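Long-range contact in RedY-like protein (Hahella chejuensis, PDB 2JDJ), which probably takes part in biosynthesis of the red pigment prodigiosin, as a member of the dimeric alpha+beta barrel superfamily: residues A[1-15]-A[83-97]. Sequence-based numbering, arbitrary orientation.
With IPA (isopropyl alcohol), chain E.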
HETATM    1  N   MSE A   1       6.081 -13.040  -0.997  1.00 31.74           N
HETATM    2  CA  MSE A   1       5.513 -11.833  -1.665  1.00 31.87           C
HETATM    3  C   MSE A   1       6.037 -10.594  -0.944  1.00 31.55           C
HETATM    4  O   MSE A   1       6.193 -10.593   0.281  1.00 31.37           O
HETATM    5  CB  MSE A   1       3.988 -11.873  -1.595  1.00 31.94           C
HETATM    6  CG  MSE A   1       3.286 -10.850  -2.458  1.00 33.88           C
HETATM    7 SE   MSE A   1       3.293 -11.348  -4.347  0.50 36.61          SE
HETATM    8  CE  MSE A   1       1.841 -12.563  -4.312  1.00 36.87           C
ATOM      9  N   GLU A   2       6.322  -9.550  -1.699  1.00 31.23           N
ATOM     10  CA  GLU A   2       6.736  -8.286  -1.113  1.00 31.34           C
ATOM     11  C   GLU A   2       5.976  -7.123  -1.722  1.00 30.48           C
ATOM     12  O   GLU A   2       5.402  -7.247  -2.801  1.00 29.80           O
ATOM     13  CB  GLU A   2       8.244  -8.101  -1.258  1.00 32.12           C
ATOM     14  CG  GLU A   2       9.016  -9.257  -0.628  1.00 35.30           C
ATOM     15  CD  GLU A   2      10.455  -8.936  -0.370  1.00 40.52           C
ATOM     16  OE1 GLU A   2      10.721  -7.852   0.210  1.00 44.38           O
ATOM     17  OE2 GLU A   2      11.311  -9.778  -0.740  1.00 42.00           O
ATOM     18  N   THR A   3       5.969  -6.005  -0.996  1.00 29.43           N
ATOM     19  CA  THR A   3       5.235  -4.819  -1.372  1.00 28.16           C
ATOM     20  C   THR A   3       6.159  -3.645  -1.221  1.00 26.94           C
ATOM     21  O   THR A   3       6.881  -3.542  -0.232  1.00 26.88           O
ATOM     22  CB  THR A   3       3.993  -4.624  -0.503  1.00 28.91           C
ATOM     23  OG1 THR A   3       3.048  -5.663  -0.800  1.00 31.55           O
ATOM     24  CG2 THR A   3       3.332  -3.262  -0.763  1.00 27.51           C
ATOM     25  N   ILE A   4       6.159  -2.794  -2.237  1.00 24.84           N
ATOM     26  CA  ILE A   4       6.887  -1.540  -2.209  1.00 23.26           C
ATOM     27  C   ILE A   4       5.860  -0.433  -2.369  1.00 22.52           C
ATOM     28  O   ILE A   4       4.997  -0.513  -3.240  1.00 21.69           O
ATOM     29  CB  ILE A   4       7.925  -1.459  -3.353  1.00 23.50           C
ATOM     30  CG1 ILE A   4       8.954  -2.593  -3.231  1.00 24.10           C
ATOM     31  CG2 ILE A   4       8.604  -0.081  -3.363  1.00 22.00           C
ATOM     32  CD1 ILE A   4       9.813  -2.770  -4.463  1.00 26.32           C
ATOM     33  N   ILE A   5       5.955   0.588  -1.519  1.00 21.48           N
ATOM     34  CA  ILE A   5       5.029   1.704  -1.515  1.00 20.59           C
ATOM     35  C   ILE A   5       5.852   2.973  -1.618  1.00 20.55           C
ATOM     36  O   ILE A   5       6.850   3.119  -0.906  1.00 20.61           O
ATOM     37  CB  ILE A   5       4.196   1.715  -0.204  1.00 20.77           C
ATOM     38  CG1 ILE A   5       3.252   0.507  -0.173  1.00 20.70           C
ATOM     39  CG2 ILE A   5       3.385   3.029  -0.049  1.00 18.65           C
ATOM     40  CD1 ILE A   5       2.698   0.172   1.222  1.00 20.53           C
ATOM     41  N   HIS A   6       5.471   3.870  -2.533  1.00 20.35           N
ATOM     42  CA  HIS A   6       6.134   5.183  -2.665  1.00 19.09           C
ATOM     43  C   HIS A   6       5.171   6.346  -2.422  1.00 18.08           C
ATOM     44  O   HIS A   6       4.041   6.320  -2.883  1.00 17.48           O
ATOM     45  CB  HIS A   6       6.712   5.384  -4.075  1.00 18.77           C
ATOM     46  CG  HIS A   6       7.767   4.402  -4.456  1.00 21.26           C
ATOM     47  ND1 HIS A   6       7.666   3.607  -5.576  1.00 22.56           N
ATOM     48  CD2 HIS A   6       8.947   4.075  -3.868  1.00 22.57           C
ATOM     49  CE1 HIS A   6       8.734   2.831  -5.664  1.00 21.92           C
ATOM     50  NE2 HIS A   6       9.536   3.108  -4.651  1.00 22.03           N
ATOM     51  N   LYS A   7       5.641   7.369  -1.714  1.00 17.59           N
ATOM     52  CA  LYS A   7       4.960   8.649  -1.684  1.00 17.18           C
ATOM     53  C   LYS A   7       5.536   9.367  -2.880  1.00 17.03           C
ATOM     54  O   LYS A   7       6.758   9.336  -3.095  1.00 17.50           O
ATOM     55  CB  LYS A   7       5.293   9.428  -0.411  1.00 16.90           C
ATOM     56  CG  LYS A   7       4.749   8.785   0.863  1.00 16.70           C
ATOM     57  CD  LYS A   7       5.168   9.584   2.060  1.00 17.55           C
ATOM     58  CE  LYS A   7       4.392   9.172   3.320  1.00 17.98           C
ATOM     59  NZ  LYS A   7       5.037   9.868   4.496  1.00 19.97           N
ATOM     60  N   ILE A   8       4.660   9.985  -3.665  1.00 16.78           N
ATOM     61  CA  ILE A   8       5.049  10.654  -4.915  1.00 17.02           C
ATOM     62  C   ILE A   8       4.645  12.115  -4.873  1.00 17.44           C
ATOM     63  O   ILE A   8       3.480  12.421  -4.660  1.00 17.50           O
ATOM     64  CB  ILE A   8       4.367   9.970  -6.129  1.00 16.54           C
ATOM     65  CG1 ILE A   8       4.925   8.542  -6.307  1.00 17.69           C
ATOM     66  CG2 ILE A   8       4.536  10.842  -7.405  1.00 16.53           C
ATOM     67  CD1 ILE A   8       4.061   7.643  -7.176  1.00 18.23           C
ATOM     68  N   ARG A   9       5.595  13.022  -5.100  1.00 18.04           N
ATOM     69  CA  ARG A   9       5.284  14.438  -5.122  1.00 18.42           C
ATOM     70  C   ARG A   9       5.411  14.976  -6.548  1.00 19.03           C
ATOM     71  O   ARG A   9       6.451  14.806  -7.169  1.00 19.25           O
ATOM     72  CB  ARG A   9       6.235  15.201  -4.197  1.00 17.10           C
ATOM     73  CG  ARG A   9       5.766  16.582  -3.793  1.00 16.93           C
ATOM     74  CD  ARG A   9       6.847  17.347  -3.015  1.00 20.83           C
ATOM     75  NE  ARG A   9       8.036  17.559  -3.831  1.00 26.99           N
ATOM     76  CZ  ARG A   9       8.250  18.625  -4.615  1.00 31.39           C
ATOM     77  NH1 ARG A   9       7.383  19.629  -4.683  1.00 31.43           N
ATOM     78  NH2 ARG A   9       9.364  18.696  -5.324  1.00 33.15           N
ATOM     79  N   LEU A  10       4.363  15.630  -7.047  1.00 19.25           N
ATOM     80  CA  LEU A  10       4.423  16.336  -8.325  1.00 19.87           C
ATOM     81  C   LEU A  10       5.250  17.591  -8.149  1.00 20.36           C
ATOM     82  O   LEU A  10       5.149  18.258  -7.128  1.00 20.82           O
ATOM     83  CB  LEU A  10       3.023  16.719  -8.794  1.00 20.21           C
ATOM     84  CG  LEU A  10       1.966  15.635  -9.037  1.00 20.27           C
ATOM     85  CD1 LEU A  10       0.707  16.241  -9.728  1.00 19.40           C
ATOM     86  CD2 LEU A  10       2.520  14.483  -9.858  1.00 21.80           C
ATOM     87  N   PHE A  11       6.086  17.908  -9.127  1.00 20.91           N
ATOM     88  CA  PHE A  11       6.791  19.180  -9.129  1.00 21.06           C
ATOM     89  C   PHE A  11       5.781  20.322  -9.277  1.00 21.24           C
ATOM     90  O   PHE A  11       5.975  21.428  -8.777  1.00 19.90           O
ATOM     91  CB  PHE A  11       7.817  19.225 -10.268  1.00 22.22           C
ATOM     92  CG  PHE A  11       8.888  18.166 -10.164  1.00 23.11           C
ATOM     93  CD1 PHE A  11       9.632  18.021  -9.003  1.00 24.40           C
ATOM     94  CD2 PHE A  11       9.158  17.331 -11.234  1.00 25.78           C
ATOM     95  CE1 PHE A  11      10.614  17.058  -8.916  1.00 25.47           C
ATOM     96  CE2 PHE A  11      10.142  16.362 -11.152  1.00 23.62           C
ATOM     97  CZ  PHE A  11      10.866  16.228  -9.997  1.00 23.98           C
ATOM     98  N   ASP A  12       4.680  20.045  -9.955  1.00 21.55           N
ATOM     99  CA  ASP A  12       3.715  21.084 -10.205  1.00 22.25           C
ATOM    100  C   ASP A  12       2.334  20.475 -10.301  1.00 21.16           C
ATOM    101  O   ASP A  12       2.082  19.707 -11.229  1.00 21.14           O
ATOM    102  CB  ASP A  12       4.100  21.738 -11.528  1.00 23.74           C
ATOM    103  CG  ASP A  12       3.048  22.647 -12.047  1.00 27.46           C
ATOM    104  OD1 ASP A  12       2.349  23.313 -11.236  1.00 31.55           O
ATOM    105  OD2 ASP A  12       2.934  22.686 -13.290  1.00 33.72           O
ATOM    106  N   VAL A  13       1.443  20.811  -9.360  1.00 20.10           N
ATOM    107  CA  VAL A  13       0.121  20.176  -9.321  1.00 19.54           C
ATOM    108  C   VAL A  13      -0.732  20.554 -10.520  1.00 18.67           C
ATOM    109  O   VAL A  13      -1.670  19.844 -10.836  1.00 17.54           O
ATOM    110  CB  VAL A  13      -0.718  20.437  -8.008  1.00 18.93           C
ATOM    111  CG1 VAL A  13      -0.096  19.749  -6.830  1.00 20.34           C
ATOM    112  CG2 VAL A  13      -0.926  21.928  -7.734  1.00 19.87           C
ATOM    113  N   ALA A  14      -0.402  21.650 -11.199  1.00 18.77           N
ATOM    114  CA  ALA A  14      -1.070  21.952 -12.490  1.00 20.05           C
ATOM    115  C   ALA A  14      -0.964  20.779 -13.465  1.00 20.66           C
ATOM    116  O   ALA A  14      -1.868  20.551 -14.278  1.00 22.10           O
ATOM    117  CB  ALA A  14      -0.535  23.247 -13.115  1.00 19.49           C
ATOM    118  N   GLN A  15       0.103  19.990 -13.351  1.00 22.27           N
ATOM    119  CA  GLN A  15       0.305  18.821 -14.234  1.00 22.62           C
ATOM    120  C   GLN A  15      -0.416  17.545 -13.847  1.00 23.11           C
ATOM    121  O   GLN A  15      -0.161  16.494 -14.448  1.00 23.10           O
ATOM    122  CB  GLN A  15       1.786  18.479 -14.331  1.00 23.18           C
ATOM    123  CG  GLN A  15       2.440  19.087 -15.534  1.00 25.70           C
ATOM    124  CD  GLN A  15       3.891  18.714 -15.659  1.00 27.88           C
ATOM    125  OE1 GLN A  15       4.615  18.580 -14.656  1.00 25.25           O
ATOM    126  NE2 GLN A  15       4.335  18.547 -16.896  1.00 27.50           N
ATOM    127  N   PHE A  83       8.216   9.626 -15.862  1.00 23.94           N
ATOM    128  CA  PHE A  83       7.882   9.910 -14.464  1.00 23.59           C
ATOM    129  C   PHE A  83       8.672  11.097 -13.919  1.00 24.23           C
ATOM    130  O   PHE A  83       8.111  12.029 -13.314  1.00 23.78           O
ATOM    131  CB  PHE A  83       8.127   8.661 -13.614  1.00 23.08           C
ATOM    132  CG  PHE A  83       7.898   8.876 -12.142  1.00 23.41           C
ATOM    133  CD1 PHE A  83       6.622   8.691 -11.591  1.00 23.27           C
ATOM    134  CD2 PHE A  83       8.949   9.242 -11.302  1.00 22.05           C
ATOM    135  CE1 PHE A  83       6.409   8.879 -10.230  1.00 22.28           C
ATOM    136  CE2 PHE A  83       8.735   9.430  -9.944  1.00 20.30           C
ATOM    137  CZ  PHE A  83       7.469   9.254  -9.416  1.00 20.77           C
ATOM    138  N   SER A  84       9.980  11.073 -14.178  1.00 25.35           N
ATOM    139  CA  SER A  84      10.917  12.067 -13.671  1.00 26.10           C
ATOM    140  C   SER A  84      10.756  13.492 -14.213  1.00 25.64           C
ATOM    141  O   SER A  84      11.338  14.433 -13.656  1.00 25.49           O
ATOM    142  CB  SER A  84      12.337  11.563 -13.893  1.00 26.84           C
ATOM    143  OG  SER A  84      12.636  10.581 -12.911  1.00 30.95           O
ATOM    144  N   ARG A  85       9.992  13.657 -15.296  1.00 25.32           N
ATOM    145  CA  ARG A  85       9.680  14.996 -15.825  1.00 24.48           C
ATOM    146  C   ARG A  85       8.584  15.669 -14.999  1.00 23.92           C
ATOM    147  O   ARG A  85       8.439  16.884 -15.039  1.00 22.24           O
ATOM    148  CB  ARG A  85       9.209  14.925 -17.287  1.00 25.43           C
ATOM    149  CG  ARG A  85      10.228  14.381 -18.288  1.00 29.36           C
ATOM    150  CD  ARG A  85      11.478  15.220 -18.376  1.00 33.92           C
ATOM    151  NE  ARG A  85      11.230  16.526 -18.996  0.50 37.49           N
ATOM    152  CZ  ARG A  85      11.137  16.742 -20.307  0.50 38.52           C
ATOM    153  NH1 ARG A  85      11.260  15.737 -21.174  0.50 39.33           N
ATOM    154  NH2 ARG A  85      10.918  17.973 -20.753  0.50 38.59           N
HETATM  155  N   MSE A  86       7.829  14.870 -14.237  1.00 23.22           N
HETATM  156  CA  MSE A  86       6.637  15.368 -13.534  1.00 24.76           C
HETATM  157  C   MSE A  86       6.679  15.229 -12.014  1.00 23.11           C
HETATM  158  O   MSE A  86       6.005  15.980 -11.317  1.00 22.56           O
HETATM  159  CB  MSE A  86       5.391  14.625 -14.003  1.00 23.54           C
HETATM  160  CG  MSE A  86       4.959  14.880 -15.432  1.00 26.07           C
HETATM  161 SE   MSE A  86       3.502  13.642 -15.853  0.80 31.97          SE
HETATM  162  CE  MSE A  86       4.372  11.936 -15.669  1.00 28.02           C
ATOM    163  N   ALA A  87       7.466  14.281 -11.515  1.00 22.06           N
ATOM    164  CA  ALA A  87       7.295  13.802 -10.140  1.00 21.29           C
ATOM    165  C   ALA A  87       8.564  13.226  -9.540  1.00 21.57           C
ATOM    166  O   ALA A  87       9.500  12.901 -10.263  1.00 21.19           O
ATOM    167  CB  ALA A  87       6.193  12.743 -10.119  1.00 21.43           C
ATOM    168  N   GLU A  88       8.590  13.077  -8.209  1.00 20.23           N
ATOM    169  CA  GLU A  88       9.711  12.445  -7.541  1.00 20.78           C
ATOM    170  C   GLU A  88       9.176  11.572  -6.412  1.00 19.83           C
ATOM    171  O   GLU A  88       8.124  11.872  -5.828  1.00 18.47           O
ATOM    172  CB  GLU A  88      10.677  13.512  -6.978  1.00 20.66           C
ATOM    173  CG  GLU A  88      10.006  14.481  -6.002  1.00 23.05           C
ATOM    174  CD  GLU A  88      10.957  15.489  -5.382  1.00 24.69           C
ATOM    175  OE1 GLU A  88      12.166  15.480  -5.717  1.00 29.84           O
ATOM    176  OE2 GLU A  88      10.484  16.309  -4.568  1.00 29.18           O
ATOM    177  N   VAL A  89       9.885  10.484  -6.127  1.00 19.74           N
ATOM    178  CA  VAL A  89       9.571   9.641  -4.988  1.00 19.51           C
ATOM    179  C   VAL A  89      10.188  10.381  -3.793  1.00 19.87           C
ATOM    180  O   VAL A  89      11.359  10.795  -3.847  1.00 18.20           O
ATOM    181  CB  VAL A  89      10.187   8.228  -5.152  1.00 20.52           C
ATOM    182  CG1 VAL A  89      10.087   7.434  -3.851  1.00 18.78           C
ATOM    183  CG2 VAL A  89       9.526   7.458  -6.300  1.00 19.01           C
ATOM    184  N   VAL A  90       9.405  10.558  -2.724  1.00 20.10           N
ATOM    185  CA  VAL A  90       9.878  11.260  -1.525  1.00 19.87           C
ATOM    186  C   VAL A  90       9.978  10.333  -0.291  1.00 20.41           C
ATOM    187  O   VAL A  90      10.485  10.720   0.752  1.00 19.71           O
ATOM    188  CB  VAL A  90       9.021  12.551  -1.237  1.00 20.07           C
ATOM    189  CG1 VAL A  90       9.144  13.557  -2.409  1.00 21.80           C
ATOM    190  CG2 VAL A  90       7.546  12.231  -1.025  1.00 18.31           C
ATOM    191  N   GLU A  91       9.439   9.126  -0.407  1.00 20.18           N
ATOM    192  CA  GLU A  91       9.600   8.121   0.614  1.00 20.73           C
ATOM    193  C   GLU A  91       9.326   6.773   0.000  1.00 21.06           C
ATOM    194  O   GLU A  91       8.496   6.653  -0.901  1.00 20.65           O
ATOM    195  CB  GLU A  91       8.681   8.371   1.819  1.00 20.46           C
ATOM    196  CG  GLU A  91       8.996   7.425   2.998  1.00 20.84           C
ATOM    197  CD  GLU A  91       8.169   7.694   4.239  1.00 22.45           C
ATOM    198  OE1 GLU A  91       7.372   8.643   4.255  1.00 24.68           O
ATOM    199  OE2 GLU A  91       8.321   6.945   5.220  1.00 26.14           O
ATOM    200  N   GLU A  92      10.075   5.772   0.447  1.00 21.48           N
ATOM    201  CA  GLU A  92       9.784   4.389   0.102  1.00 22.83           C
ATOM    202  C   GLU A  92       9.527   3.597   1.378  1.00 23.00           C
ATOM    203  O   GLU A  92      10.291   3.710   2.325  1.00 23.88           O
ATOM    204  CB  GLU A  92      10.952   3.749  -0.651  1.00 23.32           C
ATOM    205  CG  GLU A  92      10.687   2.284  -0.959  1.00 26.24           C
ATOM    206  CD  GLU A  92      11.802   1.635  -1.743  1.00 30.83           C
ATOM    207  OE1 GLU A  92      12.134   2.124  -2.845  1.00 32.60           O
ATOM    208  OE2 GLU A  92      12.330   0.624  -1.253  1.00 34.19           O
ATOM    209  N   LEU A  93       8.446   2.813   1.392  1.00 23.26           N
ATOM    210  CA  LEU A  93       8.156   1.834   2.442  1.00 23.36           C
ATOM    211  C   LEU A  93       8.161   0.481   1.744  1.00 23.43           C
ATOM    212  O   LEU A  93       7.704   0.378   0.596  1.00 24.42           O
ATOM    213  CB  LEU A  93       6.762   2.050   3.047  1.00 23.57           C
ATOM    214  CG  LEU A  93       6.324   3.301   3.825  1.00 24.96           C
ATOM    215  CD1 LEU A  93       6.195   4.545   2.965  1.00 25.47           C
ATOM    216  CD2 LEU A  93       4.994   3.054   4.506  1.00 23.97           C
ATOM    217  N   ALA A  94       8.665  -0.553   2.411  1.00 22.46           N
ATOM    218  CA  ALA A  94       8.717  -1.889   1.826  1.00 22.34           C
ATOM    219  C   ALA A  94       8.613  -2.972   2.905  1.00 22.43           C
ATOM    220  O   ALA A  94       9.126  -2.804   4.009  1.00 22.72           O
ATOM    221  CB  ALA A  94      10.019  -2.071   1.024  1.00 22.63           C
ATOM    222  N   GLY A  95       7.963  -4.077   2.580  1.00 21.72           N
ATOM    223  CA  GLY A  95       7.965  -5.226   3.464  1.00 22.09           C
ATOM    224  C   GLY A  95       7.620  -6.517   2.770  1.00 22.24           C
ATOM    225  O   GLY A  95       7.186  -6.531   1.614  1.00 21.72           O
ATOM    226  N   GLU A  96       7.843  -7.605   3.493  1.00 21.42           N
ATOM    227  CA  GLU A  96       7.482  -8.941   3.076  1.00 21.19           C
ATOM    228  C   GLU A  96       6.119  -9.262   3.646  1.00 21.10           C
ATOM    229  O   GLU A  96       5.871  -9.077   4.843  1.00 20.70           O
ATOM    230  CB  GLU A  96       8.504  -9.941   3.624  1.00 21.48           C
ATOM    231  CG  GLU A  96       8.200 -11.396   3.277  1.00 22.97           C
ATOM    232  CD  GLU A  96       9.198 -12.335   3.893  1.00 24.40           C
ATOM    233  OE1 GLU A  96       9.242 -12.458   5.143  1.00 26.04           O
ATOM    234  OE2 GLU A  96       9.931 -12.969   3.123  1.00 26.18           O
ATOM    235  N   GLN A  97       5.229  -9.768   2.803  1.00 20.57           N
ATOM    236  CA  GLN A  97       3.863 -10.006   3.219  1.00 20.98           C
ATOM    237  C   GLN A  97       3.802 -11.101   4.279  1.00 21.29           C
ATOM    238  O   GLN A  97       4.553 -12.082   4.212  1.00 19.82           O
ATOM    239  CB  GLN A  97       3.049 -10.441   2.020  1.00 21.39           C
ATOM    240  CG  GLN A  97       1.555 -10.533   2.249  1.00 23.70           C
ATOM    241  CD  GLN A  97       0.847 -10.588   0.927  1.00 27.47           C
ATOM    242  OE1 GLN A  97       0.884  -9.625   0.158  1.00 27.99           O
ATOM    243  NE2 GLN A  97       0.228 -11.727   0.627  1.00 29.46           N
TER
HETATM  244  C1  IPA E1108      -6.400  19.818 -10.005  1.00 38.39           C
HETATM  245  C2  IPA E1108      -4.993  20.402 -10.060  1.00 38.48           C
HETATM  246  C3  IPA E1108      -5.009  21.890  -9.728  1.00 36.98           C
HETATM  247  O2  IPA E1108      -4.484  20.207 -11.355  1.00 39.22           O
HETATM  248  O   HOH W   1       5.194 -13.523   1.793  1.00 31.23           O
HETATM  249  O   HOH W   2       4.532  17.888 -12.055  1.00 27.75           O
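Lys-7 with Glu-91 and Arg-9 with Glu-88 form salt bridges on one face of antiparallel strands 2-10 and 87-97, adding to the backbone hydrogen-bond ladder that pairs these strands, a central and an outermost one of the chain's four-stranded sheet, consistent with a dimeric alpha+beta barrel fold. Lys-7, extended beside Glu-91, places NZ 2.6 Å from Glu-91 OE1. A second bridge joins the same NZ to Glu-91 OE2 of the second subunit; its reciprocal closes a four-residue ionic network across the dimer interface. Nearer the end of helix 74-86, Arg-9 turns at chi3 (62°) and grips Glu-88 OE2 in its guanidinium plane through NE (2.8 Å) and NH2 (2.7 Å). The carboxylate is steeply inclined to that plane (69°), and OE2 takes both bonds.

At the Lys-7 bridge a classic beta bulge sets Val-90 and Glu-91 opposite Lys-7: Val-90 N donates to Lys-7 O (2.9 Å), Lys-7 N to Glu-91 O (3.1 Å), while Glu-91 N is buried without a partner. On the other face Val-89 CG2 lies over the His-6 ring in a CH-pi contact, 4.2 Å from its centroid and 21° off the normal, and Glu-57 holds His-6 ND1. Ile-8 CG2 packs on Ala-87 CB (3.7 Å) and against Phe-83. Past the strand end Phe-11 lays one ring face over Ala-87 CA, its CE2 edge 3.4 Å from Ser-84 O.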